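Local coordinates for protein putative peptidyl-arginine deiminase (Chlorobium tepidum, PDB 1XKN) that probably hydrolyses the guanidinium group of agmatine or of peptidyl-arginine, at residues S17-W22 and N54-D59; E27-K32 and L330-G335; V267-P272 and I310-Q315. All blocks are in the same frame, centred on the assembly; numbering follows the deposited sequence.

Interaction 1: S17-W22 and N54-D59; sequences STWLSW and NINVLD
Trp19 and Asn54 face each other as partners in a parallel bridge, and the CB of Asn54 lies over one face of the indole. Their flat groups are not stacked: the amide plane of Asn54 is turned about 30° from the ring. At the rim of the same indole, in its plane, Asn56 OD1 comes 3.2 Å from Trp19 CZ3; this amide oxygen is buried without a hydrogen-bond partner. The other end of that amide is used, since Asn56 ND2 points an almost straight N-H (174°) at Ser21 OG, 3.3 Å away and exactly in the amide plane. Ser21 OG also bonds to His98 NE2.

Beneath these side chains runs the backbone ladder. Asn54 N bonds to Thr18 O at 2.9 Å, Leu20 N to Asn54 O, Asn56 N to Leu20 O at 2.8 Å, and Trp22 N to Asn56 O. A water donates to both Trp22 O and Asn56 O where the strands part. Ser17 OG lies 2.9 Å from Asn54 OD1, but Glu344 OE2 on the next strand is also its partner.

The face with Leu20 and Ile55 is apolar. CG of Trp22 lies anti to its backbone N (chi1 -158°), which stands the indole up from the sheet beside Ile55, with CE3 3.9 Å from Ile55 CG2 and CB against Val57 CG1. Phe40 of helix 36-50 and Met62 and Ala66 of helix 60-73 pack on this tryptophan, while Leu43 and Leu47 cover Leu20. Strands 15-21 and 52-57, joined through helix 36-50, form a classic beta-alpha-beta crossover, with 52-57 lying between 15-21 and 83-87 in the sheet.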
ATOM      1  N   SER A  17      -6.324  12.384   3.760  1.00  3.68           N
ATOM      2  CA  SER A  17      -6.844  11.290   4.581  1.00  2.88           C
ATOM      3  C   SER A  17      -6.164   9.976   4.224  1.00  3.46           C
ATOM      4  O   SER A  17      -5.295   9.923   3.353  1.00  2.72           O
ATOM      5  CB  SER A  17      -8.340  11.104   4.325  1.00  2.64           C
ATOM      6  OG  SER A  17      -8.550  10.392   3.107  1.00  4.84           O
ATOM      7  N   THR A  18      -6.572   8.920   4.921  1.00  2.95           N
ATOM      8  CA  THR A  18      -6.105   7.567   4.649  1.00  2.34           C
ATOM      9  C   THR A  18      -7.381   6.744   4.569  1.00  3.14           C
ATOM     10  O   THR A  18      -8.293   6.922   5.381  1.00  3.98           O
ATOM     11  CB  THR A  18      -5.237   6.975   5.775  1.00  1.47           C
ATOM     12  OG1 THR A  18      -3.997   7.690   5.861  1.00  4.47           O
ATOM     13  CG2 THR A  18      -4.937   5.498   5.485  1.00  3.80           C
ATOM     14  N   TRP A  19      -7.448   5.866   3.578  1.00  2.03           N
ATOM     15  CA  TRP A  19      -8.610   5.008   3.398  1.00  3.13           C
ATOM     16  C   TRP A  19      -8.373   3.589   3.885  1.00  3.23           C
ATOM     17  O   TRP A  19      -7.264   3.061   3.792  1.00  4.05           O
ATOM     18  CB  TRP A  19      -9.021   4.954   1.928  1.00  2.29           C
ATOM     19  CG  TRP A  19      -9.750   6.171   1.487  1.00  2.74           C
ATOM     20  CD1 TRP A  19      -9.209   7.374   1.150  1.00  5.07           C
ATOM     21  CD2 TRP A  19     -11.172   6.329   1.404  1.00  4.14           C
ATOM     22  NE1 TRP A  19     -10.206   8.279   0.865  1.00  5.94           N
ATOM     23  CE2 TRP A  19     -11.421   7.662   1.014  1.00  4.32           C
ATOM     24  CE3 TRP A  19     -12.259   5.474   1.629  1.00  4.42           C
ATOM     25  CZ2 TRP A  19     -12.714   8.162   0.840  1.00  4.05           C
ATOM     26  CZ3 TRP A  19     -13.549   5.973   1.455  1.00  5.04           C
ATOM     27  CH2 TRP A  19     -13.761   7.307   1.066  1.00  4.38           C
ATOM     28  N   LEU A  20      -9.441   2.983   4.394  1.00  4.58           N
ATOM     29  CA  LEU A  20      -9.428   1.616   4.894  1.00  4.69           C
ATOM     30  C   LEU A  20     -10.735   0.950   4.491  1.00  6.63           C
ATOM     31  O   LEU A  20     -11.745   1.625   4.286  1.00  8.24           O
ATOM     32  CB  LEU A  20      -9.348   1.598   6.422  1.00  6.00           C
ATOM     33  CG  LEU A  20      -8.169   2.264   7.126  1.00  7.23           C
ATOM     34  CD1 LEU A  20      -8.403   2.225   8.631  1.00  8.37           C
ATOM     35  CD2 LEU A  20      -6.882   1.543   6.763  1.00  7.18           C
ATOM     36  N   SER A  21     -10.704  -0.372   4.376  1.00  5.25           N
ATOM     37  CA  SER A  21     -11.891  -1.159   4.060  1.00  6.86           C
ATOM     38  C   SER A  21     -12.014  -2.104   5.249  1.00  8.28           C
ATOM     39  O   SER A  21     -11.258  -3.068   5.361  1.00  8.67           O
ATOM     40  CB  SER A  21     -11.707  -1.950   2.758  1.00  6.77           C
ATOM     41  OG  SER A  21     -11.729  -1.102   1.621  1.00  8.58           O
ATOM     42  N   TRP A  22     -12.949  -1.803   6.148  1.00  6.19           N
ATOM     43  CA  TRP A  22     -13.154  -2.605   7.350  1.00  6.19           C
ATOM     44  C   TRP A  22     -13.285  -4.089   7.018  1.00  6.20           C
ATOM     45  O   TRP A  22     -13.998  -4.463   6.088  1.00  6.70           O
ATOM     46  CB  TRP A  22     -14.389  -2.113   8.106  1.00  6.13           C
ATOM     47  CG  TRP A  22     -14.378  -2.509   9.549  1.00  6.15           C
ATOM     48  CD1 TRP A  22     -15.061  -3.542  10.127  1.00  7.10           C
ATOM     49  CD2 TRP A  22     -13.582  -1.924  10.586  1.00  6.62           C
ATOM     50  NE1 TRP A  22     -14.736  -3.638  11.456  1.00  7.39           N
ATOM     51  CE2 TRP A  22     -13.830  -2.657  11.767  1.00  7.51           C
ATOM     52  CE3 TRP A  22     -12.678  -0.851  10.630  1.00  6.76           C
ATOM     53  CZ2 TRP A  22     -13.204  -2.354  12.985  1.00  7.39           C
ATOM     54  CZ3 TRP A  22     -12.056  -0.550  11.841  1.00  6.56           C
ATOM     55  CH2 TRP A  22     -12.324  -1.301  13.002  1.00  9.45           C
ATOM     56  N   ASN A  54     -10.921   7.559   6.429  1.00  4.93           N
ATOM     57  CA  ASN A  54     -12.148   7.206   5.724  1.00  4.76           C
ATOM     58  C   ASN A  54     -12.246   5.689   5.710  1.00  5.70           C
ATOM     59  O   ASN A  54     -11.365   5.013   5.180  1.00  4.84           O
ATOM     60  CB  ASN A  54     -12.110   7.752   4.294  1.00  3.97           C
ATOM     61  CG  ASN A  54     -12.208   9.265   4.246  1.00  3.38           C
ATOM     62  OD1 ASN A  54     -11.308   9.949   3.752  1.00  6.09           O
ATOM     63  ND2 ASN A  54     -13.307   9.795   4.759  1.00  2.76           N
ATOM     64  N   ILE A  55     -13.318   5.157   6.292  1.00  4.33           N
ATOM     65  CA  ILE A  55     -13.492   3.712   6.378  1.00  4.50           C
ATOM     66  C   ILE A  55     -14.708   3.191   5.623  1.00  4.37           C
ATOM     67  O   ILE A  55     -15.822   3.681   5.808  1.00  7.16           O
ATOM     68  CB  ILE A  55     -13.613   3.268   7.853  1.00  4.12           C
ATOM     69  CG1 ILE A  55     -12.392   3.762   8.637  1.00  4.46           C
ATOM     70  CG2 ILE A  55     -13.744   1.749   7.935  1.00  4.06           C
ATOM     71  CD1 ILE A  55     -12.387   3.363  10.096  1.00  4.70           C
ATOM     72  N   ASN A  56     -14.488   2.187   4.778  1.00  5.47           N
ATOM     73  CA  ASN A  56     -15.572   1.587   4.015  1.00  4.95           C
ATOM     74  C   ASN A  56     -16.207   0.465   4.827  1.00  5.24           C
ATOM     75  O   ASN A  56     -15.513  -0.425   5.322  1.00  5.23           O
ATOM     76  CB  ASN A  56     -15.063   1.003   2.692  1.00  3.77           C
ATOM     77  CG  ASN A  56     -14.483   2.046   1.772  1.00  7.31           C
ATOM     78  OD1 ASN A  56     -15.064   3.111   1.579  1.00  7.10           O
ATOM     79  ND2 ASN A  56     -13.339   1.733   1.175  1.00  9.46           N
ATOM     80  N   VAL A  57     -17.526   0.523   4.965  1.00  3.50           N
ATOM     81  CA  VAL A  57     -18.274  -0.498   5.687  1.00  3.39           C
ATOM     82  C   VAL A  57     -19.477  -0.886   4.833  1.00  4.21           C
ATOM     83  O   VAL A  57     -19.924  -0.109   3.989  1.00  4.70           O
ATOM     84  CB  VAL A  57     -18.759   0.006   7.063  1.00  4.01           C
ATOM     85  CG1 VAL A  57     -17.567   0.222   7.987  1.00  3.55           C
ATOM     86  CG2 VAL A  57     -19.540   1.302   6.898  1.00  6.17           C
ATOM     87  N   LEU A  58     -20.000  -2.087   5.056  1.00  5.08           N
ATOM     88  CA  LEU A  58     -21.133  -2.591   4.282  1.00  5.88           C
ATOM     89  C   LEU A  58     -22.492  -2.099   4.756  1.00  5.74           C
ATOM     90  O   LEU A  58     -23.415  -1.943   3.957  1.00  6.19           O
ATOM     91  CB  LEU A  58     -21.142  -4.121   4.318  1.00  7.82           C
ATOM     92  CG  LEU A  58     -19.972  -4.865   3.675  1.00 12.47           C
ATOM     93  CD1 LEU A  58     -20.063  -6.351   4.003  1.00 12.00           C
ATOM     94  CD2 LEU A  58     -20.002  -4.643   2.181  1.00 15.77           C
ATOM     95  N   ASP A  59     -22.615  -1.856   6.054  1.00  5.42           N
ATOM     96  CA  ASP A  59     -23.883  -1.433   6.615  1.00  5.73           C
ATOM     97  C   ASP A  59     -23.710  -0.755   7.968  1.00  6.66           C
ATOM     98  O   ASP A  59     -22.598  -0.657   8.487  1.00  5.09           O
ATOM     99  CB  ASP A  59     -24.797  -2.653   6.748  1.00  6.35           C
ATOM    100  CG  ASP A  59     -24.076  -3.860   7.328  1.00  8.69           C
ATOM    101  OD1 ASP A  59     -23.497  -3.740   8.427  1.00  8.75           O
ATOM    102  OD2 ASP A  59     -24.081  -4.928   6.682  1.00 11.94           O
TER
HETATM  103  O   HOH W   1     -15.455  -3.083   4.279  1.00  7.19           O

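Interaction 2: E27-K32 and L330-G335; sequences ESWPGK and LIWGLG
Leu330 O is gripped by two donors: the indole NE1 of Trp29 at 2.9 Å, and Gly333 N, which closes the 3-10 turn at 2.8 Å. Both come to the same face of the carbonyl plane. The oxygen lies nearly in the ring plane of Trp29, so the indole presents its N-H edge to the turn. CZ2 of the same indole also touches Leu330 CD1 (3.8 Å), with the two side chains alongside each other.

Trp332 answers from the other segment. Its CG is anti to the backbone N (chi1 177°), sending the indole across to the type II turn 29-32, where NE1 bonds to Pro30 O at 2.9 Å. That donor stands above the carbonyl plane, not on a lone pair, although the N-H itself is fairly straight (164°). Pro30 CG packs on CZ2 of the same ring, and Tyr277 meets it edge-to-face.

At Gly333 the backbones come close: its CA makes a CH...O contact of 3.3 Å with Ser28 O, and a water links Ser28 O to Gly333 O. Each buried tryptophan thus has its indole N-H satisfied by a carbonyl across the contact, which fixes the rotation of both rings and holds the type II turn against the short 3-10 segment.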
ATOM      1  N   GLU A  27     -13.109 -15.677   5.167  1.00 13.94           N
ATOM      2  CA  GLU A  27     -12.248 -16.480   4.303  1.00 15.35           C
ATOM      3  C   GLU A  27     -10.834 -15.931   4.155  1.00 13.71           C
ATOM      4  O   GLU A  27      -9.921 -16.650   3.744  1.00 13.73           O
ATOM      5  CB  GLU A  27     -12.870 -16.601   2.910  1.00 17.59           C
ATOM      6  CG  GLU A  27     -13.629 -17.888   2.664  1.00 22.99           C
ATOM      7  CD  GLU A  27     -12.716 -19.098   2.606  1.00 25.19           C
ATOM      8  OE1 GLU A  27     -13.224 -20.214   2.357  1.00 28.11           O
ATOM      9  OE2 GLU A  27     -11.489 -18.942   2.807  1.00 27.48           O
ATOM     10  N   SER A  28     -10.654 -14.653   4.467  1.00 12.32           N
ATOM     11  CA  SER A  28      -9.340 -14.032   4.356  1.00 10.51           C
ATOM     12  C   SER A  28      -8.440 -14.475   5.500  1.00  7.85           C
ATOM     13  O   SER A  28      -7.223 -14.562   5.348  1.00  7.32           O
ATOM     14  CB  SER A  28      -9.471 -12.508   4.363  1.00 11.70           C
ATOM     15  OG  SER A  28     -10.151 -12.045   3.211  1.00 15.75           O
ATOM     16  N   TRP A  29      -9.051 -14.753   6.646  1.00  7.25           N
ATOM     17  CA  TRP A  29      -8.326 -15.195   7.836  1.00  6.02           C
ATOM     18  C   TRP A  29      -9.011 -16.471   8.325  1.00  7.30           C
ATOM     19  O   TRP A  29      -9.513 -16.524   9.446  1.00  5.72           O
ATOM     20  CB  TRP A  29      -8.406 -14.110   8.913  1.00  6.22           C
ATOM     21  CG  TRP A  29      -7.733 -12.817   8.535  1.00  5.42           C
ATOM     22  CD1 TRP A  29      -6.414 -12.505   8.694  1.00  5.09           C
ATOM     23  CD2 TRP A  29      -8.347 -11.664   7.932  1.00  5.98           C
ATOM     24  NE1 TRP A  29      -6.166 -11.231   8.230  1.00  5.50           N
ATOM     25  CE2 TRP A  29      -7.335 -10.697   7.753  1.00  5.22           C
ATOM     26  CE3 TRP A  29      -9.653 -11.360   7.522  1.00  7.01           C
ATOM     27  CZ2 TRP A  29      -7.583  -9.443   7.186  1.00  5.77           C
ATOM     28  CZ3 TRP A  29      -9.904 -10.109   6.957  1.00  7.44           C
ATOM     29  CH2 TRP A  29      -8.869  -9.168   6.793  1.00  7.07           C
ATOM     30  N   PRO A  30      -9.006 -17.530   7.495  1.00  7.08           N
ATOM     31  CA  PRO A  30      -9.648 -18.803   7.841  1.00  6.71           C
ATOM     32  C   PRO A  30      -9.294 -19.401   9.196  1.00  6.78           C
ATOM     33  O   PRO A  30      -8.150 -19.767   9.450  1.00  7.99           O
ATOM     34  CB  PRO A  30      -9.261 -19.712   6.676  1.00  7.08           C
ATOM     35  CG  PRO A  30      -7.920 -19.191   6.276  1.00  7.47           C
ATOM     36  CD  PRO A  30      -8.132 -17.691   6.320  1.00  6.62           C
ATOM     37  N   GLY A  31     -10.295 -19.489  10.067  1.00  7.56           N
ATOM     38  CA  GLY A  31     -10.091 -20.068  11.382  1.00  6.96           C
ATOM     39  C   GLY A  31      -9.515 -19.154  12.444  1.00  7.58           C
ATOM     40  O   GLY A  31      -9.285 -19.588  13.573  1.00  7.90           O
ATOM     41  N   LYS A  32      -9.274 -17.894  12.103  1.00  7.54           N
ATOM     42  CA  LYS A  32      -8.728 -16.959  13.076  1.00  8.40           C
ATOM     43  C   LYS A  32      -9.063 -15.520  12.703  1.00  7.82           C
ATOM     44  O   LYS A  32      -8.178 -14.682  12.544  1.00  8.63           O
ATOM     45  CB  LYS A  32      -7.211 -17.138  13.184  1.00  8.79           C
ATOM     46  CG  LYS A  32      -6.611 -16.500  14.431  1.00 11.42           C
ATOM     47  CD  LYS A  32      -5.159 -16.915  14.641  1.00 14.62           C
ATOM     48  CE  LYS A  32      -4.261 -16.418  13.516  1.00 18.50           C
ATOM     49  NZ  LYS A  32      -2.838 -16.758  13.760  1.00 22.89           N
ATOM     50  N   LEU A 330      -2.906 -10.348  11.831  1.00  4.99           N
ATOM     51  CA  LEU A 330      -3.314  -9.742  10.572  1.00  4.95           C
ATOM     52  C   LEU A 330      -2.658 -10.435   9.383  1.00  5.15           C
ATOM     53  O   LEU A 330      -3.310 -10.694   8.371  1.00  4.25           O
ATOM     54  CB  LEU A 330      -2.962  -8.253  10.552  1.00  4.69           C
ATOM     55  CG  LEU A 330      -3.357  -7.503   9.275  1.00  3.54           C
ATOM     56  CD1 LEU A 330      -4.869  -7.554   9.096  1.00  4.30           C
ATOM     57  CD2 LEU A 330      -2.878  -6.055   9.359  1.00  4.45           C
ATOM     58  N   ILE A 331      -1.372 -10.750   9.519  1.00  5.28           N
ATOM     59  CA  ILE A 331      -0.603 -11.379   8.447  1.00  5.09           C
ATOM     60  C   ILE A 331      -1.141 -12.725   7.945  1.00  4.85           C
ATOM     61  O   ILE A 331      -0.744 -13.198   6.878  1.00  5.80           O
ATOM     62  CB  ILE A 331       0.895 -11.513   8.857  1.00  3.51           C
ATOM     63  CG1 ILE A 331       1.761 -11.741   7.616  1.00  4.51           C
ATOM     64  CG2 ILE A 331       1.079 -12.650   9.842  1.00  5.31           C
ATOM     65  CD1 ILE A 331       1.656 -10.630   6.580  1.00  5.07           C
ATOM     66  N   TRP A 332      -2.041 -13.339   8.708  1.00  5.09           N
ATOM     67  CA  TRP A 332      -2.642 -14.607   8.299  1.00  4.98           C
ATOM     68  C   TRP A 332      -3.501 -14.314   7.066  1.00  4.64           C
ATOM     69  O   TRP A 332      -3.849 -15.216   6.305  1.00  4.60           O
ATOM     70  CB  TRP A 332      -3.497 -15.178   9.440  1.00  4.48           C
ATOM     71  CG  TRP A 332      -4.236 -16.464   9.133  1.00  6.35           C
ATOM     72  CD1 TRP A 332      -5.524 -16.762   9.479  1.00  6.18           C
ATOM     73  CD2 TRP A 332      -3.728 -17.624   8.451  1.00  6.21           C
ATOM     74  NE1 TRP A 332      -5.853 -18.030   9.055  1.00  5.29           N
ATOM     75  CE2 TRP A 332      -4.771 -18.581   8.422  1.00  5.72           C
ATOM     76  CE3 TRP A 332      -2.500 -17.947   7.865  1.00  5.65           C
ATOM     77  CZ2 TRP A 332      -4.621 -19.838   7.828  1.00  4.93           C
ATOM     78  CZ3 TRP A 332      -2.347 -19.201   7.272  1.00  6.64           C
ATOM     79  CH2 TRP A 332      -3.406 -20.131   7.259  1.00  4.73           C
ATOM     80  N   GLY A 333      -3.826 -13.035   6.876  1.00  4.25           N
ATOM     81  CA  GLY A 333      -4.611 -12.614   5.726  1.00  6.84           C
ATOM     82  C   GLY A 333      -3.713 -12.467   4.506  1.00  4.66           C
ATOM     83  O   GLY A 333      -4.186 -12.201   3.397  1.00  7.60           O
ATOM     84  N   LEU A 334      -2.409 -12.630   4.734  1.00  5.98           N
ATOM     85  CA  LEU A 334      -1.374 -12.561   3.705  1.00  4.81           C
ATOM     86  C   LEU A 334      -1.011 -11.143   3.257  1.00  4.99           C
ATOM     87  O   LEU A 334      -0.471 -10.934   2.167  1.00  6.05           O
ATOM     88  CB  LEU A 334      -1.769 -13.428   2.500  1.00  4.42           C
ATOM     89  CG  LEU A 334      -2.241 -14.842   2.864  1.00  5.63           C
ATOM     90  CD1 LEU A 334      -2.610 -15.593   1.593  1.00  4.91           C
ATOM     91  CD2 LEU A 334      -1.149 -15.593   3.624  1.00  5.25           C
ATOM     92  N   GLY A 335      -1.305 -10.179   4.123  1.00  3.76           N
ATOM     93  CA  GLY A 335      -1.006  -8.781   3.863  1.00  4.25           C
ATOM     94  C   GLY A 335      -0.977  -8.072   5.206  1.00  3.71           C
ATOM     95  O   GLY A 335      -1.538  -8.585   6.176  1.00  4.83           O
TER
HETATM   96  O   HOH W   2      -6.262 -13.585   2.358  1.00 15.96           O

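Interaction 3: V267-P272 and I310-Q315; sequences VKLPMP and IDILQQ
Ile312 meets Val267, Leu269 and Pro270 with its two branches working separately. CG1 stands anti to the carbonyl carbon (chi1 -69°) and the chain continues extended, so CD1 reaches the strand end, 3.7 Å from Pro270 CD and 3.5 Å from Lys268 O. There CD1 of Ile312 ends against CD of the proline ring. The other branch, CG2, lies anti to the backbone N and turns to the leucine and valine, touching Leu269 CD2 at 3.6 Å and Val267 CG1 at 3.8 Å. Both of those side chains run past the isoleucine in the opposite direction.

Val267 puts CG1 anti to its own backbone N (chi1 175°), which aims that methyl at the helix. Leu269 has a first torsion of -95°, away from the usual staggered values; with chi2 extended, CD2 lies mainly against Ile312, while CD1 approaches Leu313 CD2 at 4.2 Å. The two leucines cross at about a right angle. No hydrogen bond joins the segments, so the fit rests on van der Waals contact, mostly between aliphatic side chains.

The strand segment and helix axis pass 9.1 Å apart and run roughly antiparallel. Strand 265-269 pairs along one edge with strand 229-233, whose Val231 touches both Val267 and Leu269. Helix 305-316 therefore lies against the outermost strand of this small three-stranded sheet.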
ATOM      1  N   VAL A 267      19.016   1.606   1.477  1.00  6.86           N
ATOM      2  CA  VAL A 267      19.026   1.380   2.920  1.00  6.81           C
ATOM      3  C   VAL A 267      18.502  -0.024   3.192  1.00  6.99           C
ATOM      4  O   VAL A 267      17.417  -0.383   2.738  1.00  6.21           O
ATOM      5  CB  VAL A 267      18.129   2.409   3.647  1.00  7.19           C
ATOM      6  CG1 VAL A 267      18.051   2.085   5.131  1.00  8.23           C
ATOM      7  CG2 VAL A 267      18.685   3.810   3.441  1.00  8.61           C
ATOM      8  N   LYS A 268      19.272  -0.819   3.925  1.00  5.20           N
ATOM      9  CA  LYS A 268      18.859  -2.180   4.240  1.00  4.64           C
ATOM     10  C   LYS A 268      17.899  -2.233   5.420  1.00  4.92           C
ATOM     11  O   LYS A 268      18.055  -1.506   6.404  1.00  7.28           O
ATOM     12  CB  LYS A 268      20.072  -3.059   4.565  1.00  5.10           C
ATOM     13  CG  LYS A 268      21.034  -3.284   3.414  1.00  7.55           C
ATOM     14  CD  LYS A 268      22.079  -4.326   3.795  1.00 10.89           C
ATOM     15  CE  LYS A 268      23.081  -4.548   2.677  1.00 16.35           C
ATOM     16  NZ  LYS A 268      23.926  -3.341   2.452  1.00 20.17           N
ATOM     17  N   LEU A 269      16.896  -3.095   5.303  1.00  4.13           N
ATOM     18  CA  LEU A 269      15.921  -3.306   6.362  1.00  6.34           C
ATOM     19  C   LEU A 269      15.970  -4.786   6.697  1.00  5.80           C
ATOM     20  O   LEU A 269      16.220  -5.617   5.826  1.00  7.52           O
ATOM     21  CB  LEU A 269      14.507  -2.940   5.893  1.00  7.08           C
ATOM     22  CG  LEU A 269      14.016  -1.522   6.207  1.00 11.76           C
ATOM     23  CD1 LEU A 269      12.663  -1.287   5.557  1.00 14.55           C
ATOM     24  CD2 LEU A 269      13.921  -1.338   7.715  1.00 10.82           C
ATOM     25  N   PRO A 270      15.764  -5.140   7.970  1.00  5.97           N
ATOM     26  CA  PRO A 270      15.797  -6.563   8.298  1.00  5.66           C
ATOM     27  C   PRO A 270      14.493  -7.208   7.850  1.00  5.86           C
ATOM     28  O   PRO A 270      13.557  -6.512   7.448  1.00  4.89           O
ATOM     29  CB  PRO A 270      15.950  -6.560   9.820  1.00  8.27           C
ATOM     30  CG  PRO A 270      15.209  -5.320  10.220  1.00  9.66           C
ATOM     31  CD  PRO A 270      15.635  -4.312   9.180  1.00  6.55           C
HETATM   32  N   MSE A 271      14.452  -8.534   7.881  1.00  5.57           N
HETATM   33  CA  MSE A 271      13.241  -9.272   7.553  1.00  4.14           C
HETATM   34  C   MSE A 271      12.795  -9.801   8.903  1.00  5.17           C
HETATM   35  O   MSE A 271      13.620 -10.049   9.777  1.00  6.56           O
HETATM   36  CB  MSE A 271      13.535 -10.461   6.635  1.00  6.60           C
HETATM   37  CG  MSE A 271      13.540 -10.147   5.148  1.00  6.72           C
HETATM   38 SE   MSE A 271      11.808  -9.648   4.452  1.00 11.43          SE
HETATM   39  CE  MSE A 271      11.002 -11.419   4.514  1.00  9.85           C
ATOM     40  N   PRO A 272      11.484  -9.953   9.109  1.00  4.55           N
ATOM     41  CA  PRO A 272      11.016 -10.471  10.397  1.00  5.37           C
ATOM     42  C   PRO A 272      11.490 -11.912  10.543  1.00  6.15           C
ATOM     43  O   PRO A 272      11.774 -12.571   9.541  1.00  6.37           O
ATOM     44  CB  PRO A 272       9.497 -10.403  10.263  1.00  6.75           C
ATOM     45  CG  PRO A 272       9.285  -9.257   9.327  1.00  7.25           C
ATOM     46  CD  PRO A 272      10.362  -9.468   8.290  1.00  6.20           C
ATOM     47  N   ILE A 310      12.028  -0.633  13.186  1.00  4.61           N
ATOM     48  CA  ILE A 310      11.468   0.648  13.600  1.00  4.65           C
ATOM     49  C   ILE A 310      12.549   1.731  13.669  1.00  4.34           C
ATOM     50  O   ILE A 310      12.345   2.843  13.182  1.00  4.22           O
ATOM     51  CB  ILE A 310      10.762   0.521  14.968  1.00  5.19           C
ATOM     52  CG1 ILE A 310       9.489  -0.314  14.797  1.00  7.82           C
ATOM     53  CG2 ILE A 310      10.424   1.904  15.524  1.00  6.36           C
ATOM     54  CD1 ILE A 310       8.784  -0.638  16.089  1.00  9.48           C
ATOM     55  N   ASP A 311      13.697   1.411  14.262  1.00  4.88           N
ATOM     56  CA  ASP A 311      14.775   2.387  14.372  1.00  5.51           C
ATOM     57  C   ASP A 311      15.283   2.829  13.005  1.00  4.48           C
ATOM     58  O   ASP A 311      15.558   4.010  12.791  1.00  4.64           O
ATOM     59  CB  ASP A 311      15.935   1.826  15.203  1.00  6.37           C
ATOM     60  CG  ASP A 311      15.585   1.674  16.674  1.00  8.89           C
ATOM     61  OD1 ASP A 311      14.485   2.113  17.070  1.00 10.11           O
ATOM     62  OD2 ASP A 311      16.410   1.118  17.437  1.00 10.71           O
ATOM     63  N   ILE A 312      15.416   1.883  12.082  1.00  3.50           N
ATOM     64  CA  ILE A 312      15.882   2.210  10.741  1.00  4.45           C
ATOM     65  C   ILE A 312      14.874   3.122  10.048  1.00  4.32           C
ATOM     66  O   ILE A 312      15.252   4.124   9.444  1.00  4.10           O
ATOM     67  CB  ILE A 312      16.103   0.932   9.908  1.00  4.39           C
ATOM     68  CG1 ILE A 312      17.300   0.163  10.481  1.00  7.87           C
ATOM     69  CG2 ILE A 312      16.347   1.283   8.443  1.00  6.58           C
ATOM     70  CD1 ILE A 312      17.523  -1.197   9.871  1.00  8.41           C
ATOM     71  N   LEU A 313      13.592   2.793  10.151  1.00  4.39           N
ATOM     72  CA  LEU A 313      12.572   3.626   9.527  1.00  3.65           C
ATOM     73  C   LEU A 313      12.475   4.989  10.215  1.00  4.10           C
ATOM     74  O   LEU A 313      12.141   5.990   9.581  1.00  3.45           O
ATOM     75  CB  LEU A 313      11.221   2.903   9.526  1.00  4.02           C
ATOM     76  CG  LEU A 313      11.193   1.742   8.518  1.00  5.05           C
ATOM     77  CD1 LEU A 313       9.945   0.888   8.702  1.00  5.38           C
ATOM     78  CD2 LEU A 313      11.251   2.310   7.104  1.00  7.27           C
ATOM     79  N   GLN A 314      12.782   5.036  11.509  1.00  3.43           N
ATOM     80  CA  GLN A 314      12.741   6.305  12.226  1.00  3.47           C
ATOM     81  C   GLN A 314      13.848   7.207  11.676  1.00  5.17           C
ATOM     82  O   GLN A 314      13.704   8.432  11.628  1.00  5.73           O
ATOM     83  CB  GLN A 314      12.927   6.085  13.732  1.00  3.11           C
ATOM     84  CG  GLN A 314      12.864   7.372  14.539  1.00  4.15           C
ATOM     85  CD  GLN A 314      11.527   8.076  14.418  1.00  5.22           C
ATOM     86  OE1 GLN A 314      10.569   7.749  15.126  1.00  7.08           O
ATOM     87  NE2 GLN A 314      11.450   9.039  13.506  1.00  5.37           N
ATOM     88  N   GLN A 315      14.952   6.590  11.262  1.00  5.34           N
ATOM     89  CA  GLN A 315      16.076   7.326  10.682  1.00  5.71           C
ATOM     90  C   GLN A 315      15.666   7.878   9.314  1.00  6.06           C
ATOM     91  O   GLN A 315      16.042   8.994   8.945  1.00  8.42           O
ATOM     92  CB  GLN A 315      17.284   6.398  10.534  1.00  6.03           C
ATOM     93  CG  GLN A 315      17.899   5.976  11.864  1.00  6.26           C
ATOM     94  CD  GLN A 315      18.700   4.687  11.763  1.00  3.97           C
ATOM     95  OE1 GLN A 315      19.105   4.274  10.676  1.00  6.40           O
ATOM     96  NE2 GLN A 315      18.940   4.051  12.905  1.00  5.88           N
TER

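In the fold
Interaction 1 is fully buried and joins neighbouring strands of one sheet, so its bonds are mostly backbone to backbone, with asparagine and tryptophan side chains added on one face. Interaction 2, also largely buried, ties loops almost 300 residues apart, and here indole N-H groups take over the bridging that a strand ladder does in interaction 1. The two are related through helix 36-50: its Phe40 touches both Trp22 and Leu330. Interaction 3 lies on the opposite side of the chain's centre from interaction 1, about 29 Å between centres; it is only partly buried, sets a helix on a different sheet, has no hydrogen bond and is mainly aliphatic.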